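Local atomic coordinates of 2-oxoglutarate dehydrogenase E3 component (Thermus thermophilus, PDB entry 2YQU), a protein that probably catalyses the NAD(+)-dependent reoxidation of protein-bound dihydrolipoyl groups as the FAD-carrying E3 subunit of the 2-oxoglutarate dehydrogenase complex. Residues Ala335-Val340 against Glu413-Leu418; Gly408-Glu413 against Glu439-Ala444. One frame throughout, in Å; residues are numbered along the deposited sequence.

Overall arrangement
Both contacts are buried in the dimerisation domain, with no surface residue among those that touch, and both use helix 407-419. The centre of contact 1 is about 13 Å, and that of contact 2 about 20 Å, from the centre of the chain. Contact 1 joins this helix to the segment leading into edge strand 338-340, beside the FAD-binding part; contact 2 joins the preceding turns to helix 438-449. The first is small apolar groups, alanine methyls on carbonyl oxygens plus a proline and the base of a leucine; the second uses longer side chains, including a carboxylate. Glu413 is shared, and Leu441 CD2 comes within 3.9 Å of Ala414 N. Both reach the second subunit.

Contact 1 (Ala335-Val340 against Glu413-Leu418)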
loop_
_atom_site.group_PDB
_atom_site.type_symbol
_atom_site.label_atom_id
_atom_site.label_comp_id
_atom_site.label_asym_id
_atom_site.label_seq_id
_atom_site.Cartn_x
_atom_site.Cartn_y
_atom_site.Cartn_z
ATOM N N ALA A 335 16.996 4.739 -4.078
ATOM C CA ALA A 335 15.902 4.004 -3.451
ATOM C C ALA A 335 14.957 4.912 -2.666
ATOM O O ALA A 335 14.083 4.422 -1.962
ATOM C CB ALA A 335 16.461 2.914 -2.551
ATOM N N ILE A 336 15.154 6.232 -2.771
ATOM C CA ILE A 336 14.331 7.201 -2.051
ATOM C C ILE A 336 13.141 7.609 -2.912
ATOM O O ILE A 336 13.326 8.271 -3.940
ATOM C CB ILE A 336 15.170 8.454 -1.685
ATOM C CG1 ILE A 336 16.209 8.079 -0.630
ATOM C CG2 ILE A 336 14.268 9.586 -1.189
ATOM C CD1 ILE A 336 17.153 9.235 -0.238
ATOM N N PRO A 337 11.926 7.243 -2.503
ATOM C CA PRO A 337 10.732 7.643 -3.253
ATOM C C PRO A 337 10.356 9.098 -3.039
ATOM O O PRO A 337 10.614 9.670 -1.975
ATOM C CB PRO A 337 9.642 6.751 -2.672
ATOM C CG PRO A 337 10.077 6.486 -1.298
ATOM C CD PRO A 337 11.571 6.425 -1.330
ATOM N N SER A 338 9.764 9.687 -4.068
ATOM C CA SER A 338 9.161 11.004 -3.975
ATOM C C SER A 338 7.693 10.831 -4.339
ATOM O O SER A 338 7.372 10.276 -5.389
ATOM C CB SER A 338 9.862 11.982 -4.913
ATOM O OG SER A 338 9.247 13.257 -4.854
ATOM N N VAL A 339 6.808 11.288 -3.462
ATOM C CA VAL A 339 5.375 11.020 -3.583
ATOM C C VAL A 339 4.563 12.301 -3.437
ATOM O O VAL A 339 4.919 13.182 -2.666
ATOM C CB VAL A 339 4.907 10.003 -2.507
ATOM C CG1 VAL A 339 3.459 9.572 -2.741
ATOM C CG2 VAL A 339 5.833 8.800 -2.482
ATOM N N VAL A 340 3.471 12.382 -4.188
ATOM C CA VAL A 340 2.496 13.451 -4.080
ATOM C C VAL A 340 1.214 12.829 -3.542
ATOM O O VAL A 340 0.696 11.880 -4.134
ATOM C CB VAL A 340 2.210 14.082 -5.457
ATOM C CG1 VAL A 340 1.276 15.278 -5.318
ATOM C CG2 VAL A 340 3.519 14.465 -6.168
ATOM N N GLU A 413 7.159 -0.931 -2.142
ATOM C CA GLU A 413 7.798 -2.161 -2.588
ATOM C C GLU A 413 8.860 -1.929 -3.669
ATOM O O GLU A 413 9.889 -2.617 -3.699
ATOM C CB GLU A 413 6.728 -3.111 -3.117
ATOM C CG GLU A 413 7.212 -4.524 -3.320
ATOM C CD GLU A 413 6.237 -5.358 -4.101
ATOM O OE1 GLU A 413 5.020 -5.062 -4.062
ATOM O OE2 GLU A 413 6.694 -6.306 -4.756
ATOM N N ALA A 414 8.600 -0.980 -4.561
ATOM C CA ALA A 414 9.527 -0.634 -5.634
ATOM C C ALA A 414 10.811 -0.036 -5.082
ATOM O O ALA A 414 11.910 -0.346 -5.557
ATOM C CB ALA A 414 8.877 0.346 -6.600
ATOM N N ALA A 415 10.659 0.809 -4.073
ATOM C CA ALA A 415 11.795 1.412 -3.400
ATOM C C ALA A 415 12.651 0.327 -2.744
ATOM O O ALA A 415 13.883 0.361 -2.857
ATOM C CB ALA A 415 11.329 2.444 -2.391
ATOM N N LEU A 416 11.999 -0.639 -2.094
ATOM C CA LEU A 416 12.698 -1.778 -1.504
ATOM C C LEU A 416 13.429 -2.563 -2.565
ATOM O O LEU A 416 14.585 -2.915 -2.372
ATOM C CB LEU A 416 11.758 -2.711 -0.747
ATOM C CG LEU A 416 12.455 -3.814 0.069
ATOM C CD1 LEU A 416 13.312 -3.211 1.172
ATOM C CD2 LEU A 416 11.453 -4.792 0.649
ATOM N N ALA A 417 12.760 -2.833 -3.684
ATOM C CA ALA A 417 13.395 -3.571 -4.766
ATOM C C ALA A 417 14.666 -2.858 -5.255
ATOM O O ALA A 417 15.706 -3.498 -5.451
ATOM C CB ALA A 417 12.417 -3.808 -5.898
ATOM N N LEU A 418 14.596 -1.536 -5.396
ATOM C CA LEU A 418 15.761 -0.726 -5.783
ATOM C C LEU A 418 16.882 -0.792 -4.744
ATOM O O LEU A 418 18.058 -0.913 -5.107
ATOM C CB LEU A 418 15.346 0.727 -6.019
ATOM C CG LEU A 418 14.872 0.932 -7.458
ATOM C CD1 LEU A 418 13.859 2.047 -7.576
ATOM C CD2 LEU A 418 16.066 1.201 -8.363
#
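Ala335 and Ala415 meet through their methyls and carbonyl oxygens, each methyl set near the other residue's oxygen. Ala415 CB is 3.4 Å from Ala335 O, while Ala335 CB lies 3.6 Å from Ala415 O. The two backbones come close here, CA to CA 4.9 Å.

The purely apolar touches flank this pair. Pro337 touches through its CD, 4.1 Å from Ala415 CB. One helical turn further on, Leu418 meets Ala335 through its own CB, 4.2 Å from Ala335 CB. With chi1 at -87°, CG of Leu418 sits farther from Ala335 than CB does, and the leucine packs on Val349 and Ile397 of the sheet as well. Ala415 also touches Val349, so this side of helix 407-419 covers the antiparallel sheet of the dimerisation domain and the approach to its edge strand 338-340 together.

The polar bonds run to other partners. Pro337 O accepts a hydrogen bond from His311 NE2, a residue predicted to bind FAD, and the proline ring packs on Ala433 of the second subunit. Val339, just beyond, belongs to the NAD(+) site.

With no hydrogen bond between the two segments, they are held by van der Waals packing, including methyls against carbonyl oxygens: methyl-sized side chains let helix and chain approach, and directional bonding is left to neighbours such as His311.

Contact 2 (Gly408-Glu413 against Glu439-Ala444); sequences GDVLAE and EILKEA
The carboxylate of Glu413 offers one face to Leu441, whose CD2 methyl stands almost squarely over it, 3.8 Å from Glu413 CD. OE2 of the same carboxylate is hydrogen-bonded to His432 NE2, which fixes the acid end from outside the two helices. This is helix-on-helix packing inside the C-terminal dimerisation domain: helix 438-449 packs across helix 407-419, both with residues touching Ile386 of strand 385-391, and Leu427 of helix 424-429 touches Glu413 and Leu441 alike.

Glu413 reaches across because CG is anti to the backbone N (chi1 -167°) and the chain stays extended beyond it. Leu441 carries most of the contact on its side. Its CG is likewise anti to N (chi1 176°), which sends the branched end toward helix 407-419. One turn earlier on that helix than Glu413, Val410 brings its CG1 to 3.8 Å from Leu441 CB; Val410 and Leu441 run alongside each other, pointing opposite ways. Here the backbones are nearest, 7.2 Å between the CA atoms of Val410 and Leu441.

With an alanine here, in place of Glu413, His432 NE2 would probably be left without its carboxylate mate and Leu441 CD2 without the flat surface it rests on.

Glu439, on the first turn of helix 438-449, bonds through OE1 to ND1 of His434, the predicted proton acceptor, as in the His-Glu pair of this oxidoreductase family. Glu413 further packs on Ala412 of the second subunit.

Within helix 407-419 the turn before Glu413 closes early, Glu413 N bonding Val410 O at 3.2 Å, three residues back.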
loop_
_atom_site.group_PDB
_atom_site.type_symbol
_atom_site.label_atom_id
_atom_site.label_comp_id
_atom_site.label_asym_id
_atom_site.label_seq_id
_atom_site.Cartn_x
_atom_site.Cartn_y
_atom_site.Cartn_z
ATOM N N GLY A 408 1.688 5.560 -4.119
ATOM C CA GLY A 408 2.766 5.702 -3.164
ATOM C C GLY A 408 2.935 4.479 -2.277
ATOM O O GLY A 408 4.072 4.026 -2.030
ATOM N N ASP A 409 1.823 3.949 -1.781
ATOM C CA ASP A 409 1.848 2.720 -0.987
ATOM C C ASP A 409 2.388 1.549 -1.799
ATOM O O ASP A 409 3.135 0.724 -1.292
ATOM C CB ASP A 409 0.457 2.355 -0.478
ATOM C CG ASP A 409 -0.101 3.358 0.506
ATOM O OD1 ASP A 409 0.675 4.136 1.122
ATOM O OD2 ASP A 409 -1.326 3.425 0.735
ATOM N N VAL A 410 1.985 1.464 -3.057
ATOM C CA VAL A 410 2.435 0.392 -3.930
ATOM C C VAL A 410 3.935 0.510 -4.185
ATOM O O VAL A 410 4.658 -0.496 -4.160
ATOM C CB VAL A 410 1.662 0.387 -5.280
ATOM C CG1 VAL A 410 2.251 -0.632 -6.248
ATOM C CG2 VAL A 410 0.181 0.088 -5.032
ATOM N N LEU A 411 4.415 1.734 -4.391
ATOM C CA LEU A 411 5.816 1.927 -4.756
ATOM C C LEU A 411 6.771 1.853 -3.561
ATOM O O LEU A 411 7.983 1.927 -3.755
ATOM C CB LEU A 411 6.008 3.235 -5.531
ATOM C CG LEU A 411 6.105 3.100 -7.041
ATOM C CD1 LEU A 411 4.955 2.265 -7.576
ATOM C CD2 LEU A 411 6.142 4.477 -7.687
ATOM N N ALA A 412 6.240 1.694 -2.345
ATOM C CA ALA A 412 7.050 1.293 -1.200
ATOM C C ALA A 412 7.831 0.032 -1.522
ATOM O O ALA A 412 9.008 -0.065 -1.213
ATOM C CB ALA A 412 6.190 1.083 0.038
ATOM N N GLU A 413 7.159 -0.931 -2.142
ATOM C CA GLU A 413 7.798 -2.161 -2.588
ATOM C C GLU A 413 8.860 -1.929 -3.669
ATOM O O GLU A 413 9.889 -2.617 -3.699
ATOM C CB GLU A 413 6.728 -3.111 -3.117
ATOM C CG GLU A 413 7.212 -4.524 -3.320
ATOM C CD GLU A 413 6.237 -5.358 -4.101
ATOM O OE1 GLU A 413 5.020 -5.062 -4.062
ATOM O OE2 GLU A 413 6.694 -6.306 -4.756
ATOM N N GLU A 439 -0.190 -6.000 -7.493
ATOM C CA GLU A 439 -0.110 -6.756 -8.730
ATOM C C GLU A 439 0.129 -5.863 -9.963
ATOM O O GLU A 439 0.604 -6.349 -10.980
ATOM C CB GLU A 439 -1.376 -7.573 -8.939
ATOM C CG GLU A 439 -1.621 -8.643 -7.888
ATOM C CD GLU A 439 -2.953 -9.322 -8.103
ATOM O OE1 GLU A 439 -2.943 -10.474 -8.576
ATOM O OE2 GLU A 439 -4.000 -8.687 -7.837
ATOM N N ILE A 440 -0.228 -4.581 -9.884
ATOM C CA ILE A 440 0.073 -3.636 -10.966
ATOM C C ILE A 440 1.590 -3.472 -11.104
ATOM O O ILE A 440 2.128 -3.444 -12.208
ATOM C CB ILE A 440 -0.613 -2.275 -10.724
ATOM C CG1 ILE A 440 -2.137 -2.452 -10.660
ATOM C CG2 ILE A 440 -0.213 -1.246 -11.805
ATOM C CD1 ILE A 440 -2.861 -1.252 -10.114
ATOM N N LEU A 441 2.273 -3.343 -9.969
ATOM C CA LEU A 441 3.726 -3.279 -9.958
ATOM C C LEU A 441 4.343 -4.576 -10.474
ATOM O O LEU A 441 5.284 -4.536 -11.268
ATOM C CB LEU A 441 4.236 -2.983 -8.548
ATOM C CG LEU A 441 5.759 -2.972 -8.373
ATOM C CD1 LEU A 441 6.400 -1.888 -9.241
ATOM C CD2 LEU A 441 6.083 -2.763 -6.920
ATOM N N LYS A 442 3.802 -5.711 -10.029
ATOM C CA LYS A 442 4.270 -7.028 -10.458
ATOM C C LYS A 442 4.249 -7.141 -11.979
ATOM O O LYS A 442 5.249 -7.520 -12.584
ATOM C CB LYS A 442 3.396 -8.131 -9.863
ATOM C CG LYS A 442 3.821 -9.549 -10.225
ATOM C CD LYS A 442 2.716 -10.535 -9.896
ATOM C CE LYS A 442 3.073 -11.938 -10.321
ATOM N NZ LYS A 442 1.860 -12.786 -10.456
ATOM N N GLU A 443 3.109 -6.807 -12.585
ATOM C CA GLU A 443 2.937 -6.949 -14.027
ATOM C C GLU A 443 3.785 -5.935 -14.786
ATOM O O GLU A 443 4.336 -6.258 -15.831
ATOM C CB GLU A 443 1.455 -6.842 -14.428
ATOM C CG GLU A 443 0.548 -7.940 -13.884
ATOM C CD GLU A 443 0.637 -9.265 -14.632
ATOM O OE1 GLU A 443 1.111 -9.290 -15.780
ATOM O OE2 GLU A 443 0.237 -10.300 -14.059
ATOM N N ALA A 444 3.915 -4.715 -14.249
ATOM C CA ALA A 444 4.790 -3.708 -14.851
ATOM C C ALA A 444 6.229 -4.224 -14.886
ATOM O O ALA A 444 6.932 -4.050 -15.879
ATOM C CB ALA A 444 4.724 -2.396 -14.080
#